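Local coordinates for protein alpha-1,4-endofucoidanase (Mariniflexile fucanivorans, PDB 6DLH) that hydrolyses alpha-1,4-linked fucans (fucoidan) internally as a retaining endo-acting enzyme of glycoside hydrolase family 107, and carries several bound calcium ions, at residues 236-241 against 249-254; 449-454 against 500-505; 577-580 against 586-589; 664-669 against 713-718. All coordinates share one frame; numbering follows the deposited sequence.

Contact 1: residues 236-241 against 249-254; sequences CGDDPA and RIYQAF
D238 lies against the start of helix 249-259, touching R249, I250 and Y251. Here the loop joining helix 228-233 to helix 249-259 folds back on the start of the second helix, in the parallel beta/alpha catalytic domain, which resembles the fold of GH29 fucosidases. Traced outward, the aspartate begins with CB, 3.8 Å from CE2 of the Y251 ring. Its CG leads on to a carboxylate whose two oxygens do different work. OD2 turns to the helix backbone and accepts the hydrogen bond from I250 N at 3.1 Å. That bond is bent (137° at the hydrogen) and reaches OD2 on its syn side, 25° out of the carboxylate plane. OD1 instead lies 3.6 Å from CG1 of I250, takes a hydrogen bond from a water and forms a salt bridge with R198. The same water accepts from R249 N at 2.7 Å and so bridges it to OD1. An alanine here would probably leave R198 without its countercharge and I250 N without this acceptor. At the beginning of the loop, C236 CB is met by CD1 of I250, whose extended end (CD1 anti to CA, chi2 179°) brings the two carbons to 3.5 Å, closer than usual. M232 of helix 228-233 also packs on I250 and Y251, while F269 meets the Y251 ring edge-to-face. At the far end of that tyrosine, OH hydrogen-bonds to N271 OD1 and lies 3.7 Å from P240 CB.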
loop_
_atom_site.group_PDB
_atom_site.type_symbol
_atom_site.label_atom_id
_atom_site.label_comp_id
_atom_site.label_asym_id
_atom_site.label_seq_id
_atom_site.Cartn_x
_atom_site.Cartn_y
_atom_site.Cartn_z
ATOM N N CYS A 236 18.967 -20.972 6.933
ATOM C CA CYS A 236 20.238 -20.304 6.693
ATOM C C CYS A 236 21.112 -20.283 7.950
ATOM O O CYS A 236 22.109 -19.561 8.005
ATOM C CB CYS A 236 20.006 -18.902 6.138
ATOM S SG CYS A 236 18.965 -18.903 4.652
ATOM N N GLY A 237 20.709 -21.055 8.968
ATOM C CA GLY A 237 21.623 -21.541 9.994
ATOM C C GLY A 237 21.913 -20.555 11.125
ATOM O O GLY A 237 22.822 -20.789 11.921
ATOM N N ASP A 238 21.135 -19.472 11.221
ATOM C CA ASP A 238 21.277 -18.563 12.348
ATOM C C ASP A 238 20.610 -19.174 13.578
ATOM O O ASP A 238 19.741 -20.030 13.446
ATOM C CB ASP A 238 20.748 -17.164 12.021
ATOM C CG ASP A 238 21.784 -16.255 11.381
ATOM O OD1 ASP A 238 22.627 -16.774 10.608
ATOM O OD2 ASP A 238 21.753 -15.038 11.670
ATOM N N ASP A 239 21.038 -18.735 14.768
ATOM C CA ASP A 239 20.431 -19.177 16.015
ATOM C C ASP A 239 19.887 -17.971 16.780
ATOM O O ASP A 239 20.635 -17.260 17.452
ATOM C CB ASP A 239 21.375 -20.045 16.856
ATOM C CG ASP A 239 20.722 -20.589 18.119
ATOM O OD1 ASP A 239 19.479 -20.540 18.207
ATOM O OD2 ASP A 239 21.460 -21.052 19.014
ATOM N N PRO A 240 18.559 -17.718 16.709
ATOM C CA PRO A 240 17.949 -16.579 17.400
ATOM C C PRO A 240 18.008 -16.640 18.928
ATOM O O PRO A 240 17.943 -15.604 19.584
ATOM C CB PRO A 240 16.500 -16.585 16.888
ATOM C CG PRO A 240 16.248 -18.014 16.450
ATOM C CD PRO A 240 17.583 -18.512 15.945
ATOM N N ALA A 241 18.157 -17.853 19.479
ATOM C CA ALA A 241 18.195 -18.081 20.919
ATOM C C ALA A 241 19.537 -17.660 21.522
ATOM O O ALA A 241 19.625 -17.423 22.726
ATOM C CB ALA A 241 17.895 -19.530 21.224
ATOM N N ARG A 249 23.918 -13.340 12.206
ATOM C CA ARG A 249 24.571 -12.439 11.266
ATOM C C ARG A 249 23.535 -11.846 10.316
ATOM O O ARG A 249 23.595 -10.657 10.004
ATOM C CB ARG A 249 25.712 -13.130 10.510
ATOM C CG ARG A 249 26.994 -13.296 11.316
ATOM C CD ARG A 249 27.662 -11.981 11.671
ATOM N NE ARG A 249 28.894 -12.158 12.428
ATOM C CZ ARG A 249 29.554 -11.179 13.043
ATOM N NH1 ARG A 249 30.662 -11.445 13.715
ATOM N NH2 ARG A 249 29.106 -9.937 12.989
ATOM N N ILE A 250 22.596 -12.693 9.869
ATOM C CA ILE A 250 21.486 -12.259 9.037
ATOM C C ILE A 250 20.628 -11.262 9.815
ATOM O O ILE A 250 20.243 -10.230 9.272
ATOM C CB ILE A 250 20.673 -13.461 8.518
ATOM C CG1 ILE A 250 21.584 -14.547 7.935
ATOM C CG2 ILE A 250 19.621 -12.995 7.522
ATOM C CD1 ILE A 250 20.860 -15.770 7.416
ATOM N N TYR A 251 20.359 -11.566 11.094
ATOM C CA TYR A 251 19.614 -10.661 11.954
ATOM C C TYR A 251 20.292 -9.295 11.965
ATOM O O TYR A 251 19.617 -8.267 11.907
ATOM C CB TYR A 251 19.408 -11.260 13.349
ATOM C CG TYR A 251 18.469 -12.441 13.370
ATOM C CD1 TYR A 251 17.089 -12.269 13.416
ATOM C CD2 TYR A 251 18.956 -13.735 13.320
ATOM C CE1 TYR A 251 16.225 -13.354 13.421
ATOM C CE2 TYR A 251 18.106 -14.830 13.319
ATOM C CZ TYR A 251 16.737 -14.640 13.376
ATOM O OH TYR A 251 15.909 -15.727 13.366
ATOM N N GLN A 252 21.630 -9.317 12.002
ATOM C CA GLN A 252 22.459 -8.121 12.029
ATOM C C GLN A 252 22.360 -7.379 10.698
ATOM O O GLN A 252 22.208 -6.159 10.676
ATOM C CB GLN A 252 23.919 -8.487 12.301
ATOM C CG GLN A 252 24.795 -7.276 12.593
ATOM C CD GLN A 252 26.208 -7.650 12.969
ATOM O OE1 GLN A 252 26.740 -8.660 12.507
ATOM N NE2 GLN A 252 26.823 -6.828 13.808
ATOM N N ALA A 253 22.447 -8.131 9.596
ATOM C CA ALA A 253 22.450 -7.544 8.268
ATOM C C ALA A 253 21.195 -6.691 8.087
ATOM O O ALA A 253 21.275 -5.549 7.634
ATOM C CB ALA A 253 22.560 -8.625 7.217
ATOM N N PHE A 254 20.052 -7.253 8.499
ATOM C CA PHE A 254 18.752 -6.628 8.328
ATOM C C PHE A 254 18.643 -5.395 9.221
ATOM O O PHE A 254 18.264 -4.323 8.748
ATOM C CB PHE A 254 17.646 -7.660 8.546
ATOM C CG PHE A 254 17.340 -8.521 7.349
ATOM C CD1 PHE A 254 18.332 -9.275 6.734
ATOM C CD2 PHE A 254 16.050 -8.600 6.845
ATOM C CE1 PHE A 254 18.042 -10.075 5.636
ATOM C CE2 PHE A 254 15.762 -9.394 5.743
ATOM C CZ PHE A 254 16.759 -10.130 5.138
HETATM O O HOH W 1 24.871 -15.870 11.763
#

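Contact 2: residues 449-454 against 500-505; sequences FWDPEG and AQDSDG. With CA (calcium ion), chain I.
D451 and D502 sit where two backbone runs with directions 28° apart come nearest, their CA atoms 6.3 Å from each other, and each begins a type I beta turn (451-454 and 502-505). The carboxylates of these two aspartates stand with their planes 83° apart. D451 OD1 and D502 OD2 approach to 3.3 Å, a spacing explained by the calcium ion that both bind. OD1 of D451 reaches the metal at 2.7 Å and also accepts from E453 N, from above the carboxylate plane, in an Asx turn. E453 bends at chi2 (74°) to bring OE1 back to the same ion, at 2.4 Å. On the other side D502 OD1 closes a second Asx turn with D504 N at 3.1 Å; this N-H too comes from above the carboxylate plane, and it helps hold the carboxylate's rotation while OD2 faces the calcium. One water bonds to the metal and to S503 OG, and weakly to D451 OD2; G419 O adds a main-chain ligand. Beside the site, F449 CG packs on A500 CB at 4.3 Å, and W423 meets the phenylalanine ring edge-to-face. The whole is a calcium site built from two acidic turns at the end of strands in a putative Ig-like domain.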
loop_
_atom_site.group_PDB
_atom_site.type_symbol
_atom_site.label_atom_id
_atom_site.label_comp_id
_atom_site.label_asym_id
_atom_site.label_seq_id
_atom_site.Cartn_x
_atom_site.Cartn_y
_atom_site.Cartn_z
ATOM N N PHE A 449 -6.031 18.485 21.070
ATOM C CA PHE A 449 -5.776 18.410 22.498
ATOM C C PHE A 449 -7.102 18.452 23.243
ATOM O O PHE A 449 -8.101 18.931 22.707
ATOM C CB PHE A 449 -4.844 19.530 22.973
ATOM C CG PHE A 449 -5.101 20.900 22.389
ATOM C CD1 PHE A 449 -6.290 21.574 22.625
ATOM C CD2 PHE A 449 -4.136 21.525 21.616
ATOM C CE1 PHE A 449 -6.513 22.835 22.089
ATOM C CE2 PHE A 449 -4.351 22.790 21.086
ATOM C CZ PHE A 449 -5.542 23.440 21.320
ATOM N N TRP A 450 -7.095 17.939 24.476
ATOM C CA TRP A 450 -8.311 17.841 25.266
ATOM C C TRP A 450 -7.953 17.692 26.739
ATOM O O TRP A 450 -6.834 17.314 27.084
ATOM C CB TRP A 450 -9.208 16.695 24.770
ATOM C CG TRP A 450 -8.545 15.358 24.861
ATOM C CD1 TRP A 450 -8.531 14.516 25.938
ATOM C CD2 TRP A 450 -7.764 14.720 23.836
ATOM N NE1 TRP A 450 -7.803 13.395 25.648
ATOM C CE2 TRP A 450 -7.317 13.491 24.370
ATOM C CE3 TRP A 450 -7.404 15.064 22.525
ATOM C CZ2 TRP A 450 -6.528 12.607 23.637
ATOM C CZ3 TRP A 450 -6.620 14.190 21.801
ATOM C CH2 TRP A 450 -6.195 12.977 22.353
ATOM N N ASP A 451 -8.921 18.037 27.590
ATOM C CA ASP A 451 -8.861 17.785 29.019
ATOM C C ASP A 451 -9.474 16.411 29.277
ATOM O O ASP A 451 -10.667 16.215 29.039
ATOM C CB ASP A 451 -9.541 18.923 29.791
ATOM C CG ASP A 451 -10.090 18.551 31.157
ATOM O OD1 ASP A 451 -9.688 17.504 31.694
ATOM O OD2 ASP A 451 -10.934 19.310 31.670
ATOM N N PRO A 452 -8.682 15.421 29.751
ATOM C CA PRO A 452 -9.195 14.067 29.978
ATOM C C PRO A 452 -10.502 14.021 30.763
ATOM O O PRO A 452 -11.370 13.203 30.462
ATOM C CB PRO A 452 -8.048 13.404 30.750
ATOM C CG PRO A 452 -6.815 14.082 30.197
ATOM C CD PRO A 452 -7.240 15.529 30.034
ATOM N N GLU A 453 -10.646 14.925 31.743
ATOM C CA GLU A 453 -11.782 14.900 32.654
ATOM C C GLU A 453 -12.952 15.691 32.077
ATOM O O GLU A 453 -14.054 15.655 32.624
ATOM C CB GLU A 453 -11.390 15.407 34.042
ATOM C CG GLU A 453 -10.573 14.406 34.841
ATOM C CD GLU A 453 -9.133 14.274 34.375
ATOM O OE1 GLU A 453 -8.598 15.257 33.851
ATOM O OE2 GLU A 453 -8.559 13.185 34.518
ATOM N N GLY A 454 -12.700 16.413 30.979
ATOM C CA GLY A 454 -13.777 16.984 30.186
ATOM C C GLY A 454 -14.328 18.294 30.746
ATOM O O GLY A 454 -15.430 18.694 30.374
ATOM N N ALA A 500 -0.760 23.450 26.271
ATOM C CA ALA A 500 -2.195 23.378 26.475
ATOM C C ALA A 500 -2.474 23.314 27.971
ATOM O O ALA A 500 -1.772 22.622 28.701
ATOM C CB ALA A 500 -2.762 22.188 25.741
ATOM N N GLN A 501 -3.511 24.038 28.407
ATOM C CA GLN A 501 -3.781 24.193 29.822
ATOM C C GLN A 501 -5.207 23.748 30.121
ATOM O O GLN A 501 -6.117 23.990 29.329
ATOM C CB GLN A 501 -3.586 25.656 30.243
ATOM C CG GLN A 501 -3.720 25.872 31.746
ATOM C CD GLN A 501 -3.684 27.318 32.181
ATOM O OE1 GLN A 501 -4.313 28.188 31.578
ATOM N NE2 GLN A 501 -2.963 27.580 33.263
ATOM N N ASP A 502 -5.369 23.100 31.282
ATOM C CA ASP A 502 -6.663 22.908 31.916
ATOM C C ASP A 502 -6.528 23.227 33.405
ATOM O O ASP A 502 -5.470 23.666 33.861
ATOM C CB ASP A 502 -7.259 21.530 31.608
ATOM C CG ASP A 502 -6.460 20.327 32.096
ATOM O OD1 ASP A 502 -5.474 20.519 32.847
ATOM O OD2 ASP A 502 -6.838 19.189 31.710
ATOM N N SER A 503 -7.601 22.984 34.161
ATOM C CA SER A 503 -7.639 23.349 35.569
ATOM C C SER A 503 -6.510 22.676 36.351
ATOM O O SER A 503 -6.205 23.105 37.461
ATOM C CB SER A 503 -8.985 23.033 36.169
ATOM O OG SER A 503 -9.196 21.628 36.177
ATOM N N ASP A 504 -5.887 21.645 35.755
ATOM C CA ASP A 504 -4.968 20.738 36.436
ATOM C C ASP A 504 -3.508 21.060 36.102
ATOM O O ASP A 504 -2.603 20.599 36.794
ATOM C CB ASP A 504 -5.290 19.272 36.107
ATOM C CG ASP A 504 -4.646 18.258 37.049
ATOM O OD1 ASP A 504 -5.113 18.149 38.204
ATOM O OD2 ASP A 504 -3.675 17.590 36.628
ATOM N N GLY A 505 -3.269 21.819 35.025
ATOM C CA GLY A 505 -1.902 22.161 34.651
ATOM C C GLY A 505 -1.699 22.217 33.140
ATOM O O GLY A 505 -2.665 22.335 32.388
HETATM CA CA CA I . -7.970 17.519 33.719
HETATM O O HOH W 2 -10.260 22.454 33.027
HETATM O O HOH W 3 -9.129 19.734 34.094
#

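Contact 3: residues 577-580 against 586-589; sequences LVLT and TWRL
A beta hairpin, formed by strands 578-583 and 586-590, sets L579 across from L589 and T580 across from R588. Its two short strand segments run antiparallel, with N-to-C directions 160° apart. T580 and R588 make the hydrogen-bonded pair: T580 N gives to R588 O at 3.0 Å, and R588 N gives to T580 O at 2.8 Å. Both bonds are nearly straight, about 160° at the hydrogen. L579 and L589 make the non-hydrogen-bonded pair, and their CA atoms are 4.8 Å apart. Beside this pair, L589 CA makes a CA-H...O contact with V578 O at 3.2 Å. On the leucine face, the isobutyl group of L579 packs obliquely against the benzene part of the W587 indole: with CG anti to its N (chi1 169°), CD1 comes 3.7 Å from W587 CE3 and CD2 comes 4.0 Å from CZ3. CD1 also meets L589 CD2 at 3.9 Å, which makes L579 a bridge between tryptophan and leucine. Replacing this leucine by alanine is likely to open a gap beside W587 CE3 and L589 CD2, the indole losing its contact on that side. L577 extends the same apolar surface, its CD1 packing on L589 CB. On the other face T580 and R588 lie side by side, and a water joins T580 OG1 to R588 O. Beyond the leucine face, I568 touches L579 and W587, while F605 touches L577 and L589. Such facing of a hairpin onto a second sheet is typical of the beta-sandwich core of an Ig-like domain, here the bacterial Ig domain of the chain.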
loop_
_atom_site.group_PDB
_atom_site.type_symbol
_atom_site.label_atom_id
_atom_site.label_comp_id
_atom_site.label_asym_id
_atom_site.label_seq_id
_atom_site.Cartn_x
_atom_site.Cartn_y
_atom_site.Cartn_z
ATOM N N LEU A 577 -11.937 9.063 -21.968
ATOM C CA LEU A 577 -11.002 9.368 -20.897
ATOM C C LEU A 577 -11.770 9.785 -19.642
ATOM O O LEU A 577 -12.616 10.676 -19.686
ATOM C CB LEU A 577 -10.014 10.446 -21.363
ATOM C CG LEU A 577 -8.840 10.725 -20.422
ATOM C CD1 LEU A 577 -7.892 9.535 -20.339
ATOM C CD2 LEU A 577 -8.087 11.981 -20.840
ATOM N N VAL A 578 -11.469 9.108 -18.528
ATOM C CA VAL A 578 -12.095 9.376 -17.244
ATOM C C VAL A 578 -11.038 9.967 -16.315
ATOM O O VAL A 578 -9.897 9.513 -16.307
ATOM C CB VAL A 578 -12.703 8.083 -16.657
ATOM C CG1 VAL A 578 -13.168 8.244 -15.215
ATOM C CG2 VAL A 578 -13.828 7.537 -17.527
ATOM N N LEU A 579 -11.429 10.987 -15.547
ATOM C CA LEU A 579 -10.589 11.578 -14.519
ATOM C C LEU A 579 -11.233 11.340 -13.153
ATOM O O LEU A 579 -12.434 11.550 -12.986
ATOM C CB LEU A 579 -10.439 13.079 -14.795
ATOM C CG LEU A 579 -9.794 13.901 -13.675
ATOM C CD1 LEU A 579 -8.285 13.702 -13.642
ATOM C CD2 LEU A 579 -10.132 15.382 -13.809
ATOM N N THR A 580 -10.422 10.899 -12.181
ATOM C CA THR A 580 -10.866 10.772 -10.803
ATOM C C THR A 580 -9.731 11.202 -9.875
ATOM O O THR A 580 -8.557 11.069 -10.209
ATOM C CB THR A 580 -11.403 9.363 -10.500
ATOM O OG1 THR A 580 -10.440 8.403 -10.927
ATOM C CG2 THR A 580 -12.720 9.050 -11.181
ATOM N N THR A 586 -2.961 13.756 -6.056
ATOM C CA THR A 586 -2.898 12.657 -7.006
ATOM C C THR A 586 -4.240 12.463 -7.705
ATOM O O THR A 586 -5.270 12.251 -7.060
ATOM C CB THR A 586 -2.402 11.365 -6.333
ATOM O OG1 THR A 586 -1.149 11.589 -5.680
ATOM C CG2 THR A 586 -2.252 10.221 -7.309
ATOM N N TRP A 587 -4.204 12.511 -9.041
ATOM C CA TRP A 587 -5.368 12.253 -9.872
ATOM C C TRP A 587 -5.041 11.117 -10.831
ATOM O O TRP A 587 -3.876 10.874 -11.138
ATOM C CB TRP A 587 -5.796 13.518 -10.629
ATOM C CG TRP A 587 -6.184 14.661 -9.741
ATOM C CD1 TRP A 587 -5.370 15.362 -8.894
ATOM C CD2 TRP A 587 -7.490 15.248 -9.614
ATOM N NE1 TRP A 587 -6.077 16.344 -8.252
ATOM C CE2 TRP A 587 -7.383 16.295 -8.670
ATOM C CE3 TRP A 587 -8.736 14.986 -10.192
ATOM C CZ2 TRP A 587 -8.476 17.078 -8.301
ATOM C CZ3 TRP A 587 -9.815 15.763 -9.826
ATOM C CH2 TRP A 587 -9.685 16.797 -8.897
ATOM N N ARG A 588 -6.088 10.445 -11.312
ATOM C CA ARG A 588 -5.934 9.257 -12.133
ATOM C C ARG A 588 -6.754 9.409 -13.411
ATOM O O ARG A 588 -7.928 9.765 -13.352
ATOM C CB ARG A 588 -6.392 8.028 -11.339
ATOM C CG ARG A 588 -6.666 6.788 -12.176
ATOM C CD ARG A 588 -5.464 5.869 -12.312
ATOM N NE ARG A 588 -5.702 4.819 -13.295
ATOM C CZ ARG A 588 -6.192 3.614 -13.021
ATOM N NH1 ARG A 588 -6.494 3.288 -11.775
ATOM N NH2 ARG A 588 -6.377 2.742 -13.999
ATOM N N LEU A 589 -6.113 9.120 -14.551
ATOM C CA LEU A 589 -6.783 9.013 -15.838
ATOM C C LEU A 589 -7.001 7.540 -16.159
ATOM O O LEU A 589 -6.064 6.746 -16.134
ATOM C CB LEU A 589 -5.928 9.661 -16.932
ATOM C CG LEU A 589 -5.694 11.165 -16.808
ATOM C CD1 LEU A 589 -4.704 11.629 -17.861
ATOM C CD2 LEU A 589 -7.003 11.935 -16.931
HETATM O O HOH W 4 -9.937 7.957 -13.608
#

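Contact 4: residues 664-669 against 713-718; sequences YYDFEG and LSDDTN. With CA (calcium ion), chain F.
The backbones of 664-669 and 713-718 stay well apart where they face each other, with 8.4 Å between the CA atoms of Y664 and L713 and 8.2 Å between those of D666 and D715; the first segment turns back in a type I beta turn from D666 to G669. Between them sits a calcium ion. D715 OD2 binds it at 2.3 Å, and D666 OD1 at 2.5 Å from the opposing loop. The two carboxylate planes are 84° apart, and these two oxygens are 3.6 Å from each other. E668 folds back at chi2 (78°) to deliver OE1 to the same metal at 2.7 Å. The other oxygen of D715, OD1, accepts from T717 N at 2.7 Å in an Asx turn, which restrains the carboxylate from rotating. G634 O and D670 OD2 complete the set of ligands, so the site draws on three parts of this putative Ig domain. Alongside, Y664 CB packs on L713 CD2 at 3.7 Å, and both residues touch I674. Without a cation, the acidic groups gathered here would probably repel one another; the calcium probably offsets part of that charge, and the pairing of the loops across it rests largely on metal coordination, with a small apolar patch beside it.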
loop_
_atom_site.group_PDB
_atom_site.type_symbol
_atom_site.label_atom_id
_atom_site.label_comp_id
_atom_site.label_asym_id
_atom_site.label_seq_id
_atom_site.Cartn_x
_atom_site.Cartn_y
_atom_site.Cartn_z
ATOM N N TYR A 664 -12.659 -11.170 -32.696
ATOM C CA TYR A 664 -13.115 -10.402 -33.845
ATOM C C TYR A 664 -12.951 -8.911 -33.553
ATOM O O TYR A 664 -13.140 -8.469 -32.419
ATOM C CB TYR A 664 -14.566 -10.757 -34.201
ATOM C CG TYR A 664 -15.594 -10.406 -33.154
ATOM C CD1 TYR A 664 -16.132 -9.130 -33.084
ATOM C CD2 TYR A 664 -16.032 -11.342 -32.227
ATOM C CE1 TYR A 664 -17.066 -8.788 -32.118
ATOM C CE2 TYR A 664 -16.970 -11.019 -31.255
ATOM C CZ TYR A 664 -17.486 -9.734 -31.199
ATOM O OH TYR A 664 -18.407 -9.381 -30.252
ATOM N N TYR A 665 -12.637 -8.143 -34.602
ATOM C CA TYR A 665 -12.278 -6.743 -34.455
ATOM C C TYR A 665 -12.772 -5.932 -35.651
ATOM O O TYR A 665 -12.708 -6.389 -36.790
ATOM C CB TYR A 665 -10.758 -6.626 -34.331
ATOM C CG TYR A 665 -10.248 -5.304 -33.817
ATOM C CD1 TYR A 665 -10.655 -4.808 -32.588
ATOM C CD2 TYR A 665 -9.328 -4.564 -34.545
ATOM C CE1 TYR A 665 -10.176 -3.600 -32.104
ATOM C CE2 TYR A 665 -8.830 -3.360 -34.071
ATOM C CZ TYR A 665 -9.256 -2.879 -32.846
ATOM O OH TYR A 665 -8.773 -1.696 -32.370
ATOM N N ASP A 666 -13.235 -4.707 -35.371
ATOM C CA ASP A 666 -13.628 -3.761 -36.401
ATOM C C ASP A 666 -12.843 -2.463 -36.230
ATOM O O ASP A 666 -13.015 -1.757 -35.237
ATOM C CB ASP A 666 -15.136 -3.500 -36.374
ATOM C CG ASP A 666 -15.567 -2.449 -37.384
ATOM O OD1 ASP A 666 -15.461 -2.725 -38.598
ATOM O OD2 ASP A 666 -15.980 -1.354 -36.949
ATOM N N PHE A 667 -12.034 -2.127 -37.242
ATOM C CA PHE A 667 -11.076 -1.033 -37.163
ATOM C C PHE A 667 -11.746 0.340 -37.083
ATOM O O PHE A 667 -11.051 1.343 -36.933
ATOM C CB PHE A 667 -10.060 -1.130 -38.303
ATOM C CG PHE A 667 -9.034 -2.216 -38.107
ATOM C CD1 PHE A 667 -7.856 -1.966 -37.413
ATOM C CD2 PHE A 667 -9.249 -3.497 -38.596
ATOM C CE1 PHE A 667 -6.910 -2.966 -37.230
ATOM C CE2 PHE A 667 -8.307 -4.497 -38.406
ATOM C CZ PHE A 667 -7.135 -4.231 -37.727
ATOM N N GLU A 668 -13.082 0.395 -37.154
ATOM C CA GLU A 668 -13.778 1.673 -37.066
ATOM C C GLU A 668 -14.661 1.706 -35.821
ATOM O O GLU A 668 -15.257 2.734 -35.504
ATOM C CB GLU A 668 -14.569 1.984 -38.343
ATOM C CG GLU A 668 -13.721 2.054 -39.604
ATOM C CD GLU A 668 -13.322 0.701 -40.169
ATOM O OE1 GLU A 668 -14.013 -0.288 -39.867
ATOM O OE2 GLU A 668 -12.315 0.634 -40.906
ATOM N N GLY A 669 -14.732 0.569 -35.119
ATOM C CA GLY A 669 -15.487 0.466 -33.881
ATOM C C GLY A 669 -16.993 0.537 -34.112
ATOM O O GLY A 669 -17.731 1.002 -33.242
ATOM N N LEU A 713 -19.945 -11.757 -39.939
ATOM C CA LEU A 713 -19.684 -10.577 -39.138
ATOM C C LEU A 713 -19.784 -9.352 -40.051
ATOM O O LEU A 713 -18.965 -9.197 -40.954
ATOM C CB LEU A 713 -18.271 -10.783 -38.580
ATOM C CG LEU A 713 -17.686 -9.686 -37.698
ATOM C CD1 LEU A 713 -18.464 -9.546 -36.395
ATOM C CD2 LEU A 713 -16.223 -9.991 -37.416
ATOM N N SER A 714 -20.774 -8.476 -39.813
ATOM C CA SER A 714 -21.311 -7.693 -40.920
ATOM C C SER A 714 -21.194 -6.173 -40.776
ATOM O O SER A 714 -21.203 -5.481 -41.791
ATOM C CB SER A 714 -22.726 -8.101 -41.251
ATOM O OG SER A 714 -23.655 -7.500 -40.357
ATOM N N ASP A 715 -21.130 -5.649 -39.544
ATOM C CA ASP A 715 -21.326 -4.221 -39.298
ATOM C C ASP A 715 -22.538 -3.700 -40.078
ATOM O O ASP A 715 -23.615 -4.291 -40.017
ATOM C CB ASP A 715 -20.025 -3.400 -39.364
ATOM C CG ASP A 715 -19.514 -2.979 -40.737
ATOM O OD1 ASP A 715 -20.304 -2.966 -41.697
ATOM O OD2 ASP A 715 -18.317 -2.633 -40.831
ATOM N N ASP A 716 -22.358 -2.591 -40.806
ATOM C CA ASP A 716 -23.439 -1.968 -41.552
ATOM C C ASP A 716 -23.367 -2.332 -43.034
ATOM O O ASP A 716 -24.404 -2.490 -43.673
ATOM C CB ASP A 716 -23.465 -0.448 -41.354
ATOM C CG ASP A 716 -24.495 0.033 -40.345
ATOM O OD1 ASP A 716 -25.478 -0.702 -40.104
ATOM O OD2 ASP A 716 -24.312 1.147 -39.811
ATOM N N THR A 717 -22.149 -2.441 -43.580
ATOM C CA THR A 717 -21.983 -2.538 -45.025
ATOM C C THR A 717 -21.123 -3.747 -45.397
ATOM O O THR A 717 -21.549 -4.596 -46.175
ATOM C CB THR A 717 -21.492 -1.216 -45.638
ATOM O OG1 THR A 717 -20.094 -1.051 -45.391
ATOM C CG2 THR A 717 -22.252 0.003 -45.152
ATOM N N ASN A 718 -19.908 -3.804 -44.841
ATOM C CA ASN A 718 -18.944 -4.842 -45.164
ATOM C C ASN A 718 -19.124 -6.027 -44.218
ATOM O O ASN A 718 -19.260 -5.836 -43.014
ATOM C CB ASN A 718 -17.510 -4.311 -45.097
ATOM C CG ASN A 718 -16.983 -3.844 -46.439
ATOM O OD1 ASN A 718 -16.584 -2.691 -46.584
ATOM N ND2 ASN A 718 -16.979 -4.730 -47.422
HETATM CA CA CA F . -16.572 -1.194 -40.263
#

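Following the chain from the N terminus, the four contacts come in series: each closes before the next opens, and none encloses or crosses another. Contact 1 closes a loop with seven residues between its segments, holding the loop after helix 228-233 against the start of helix 249-259 in the catalytic domain. Contact 2 spans 45 intervening residues and ties two turns of the first Ig-like range. Contact 3 is local, the hairpin of the bacterial Ig range with five residues between its segments. Contact 4 spans 43 residues in the last Ig-like range, repeating the acidic-turn calcium plan of contact 2 with their centres about 74 Å apart. Contacts 3 and 4 are nearer neighbours, with centres about 31 Å apart.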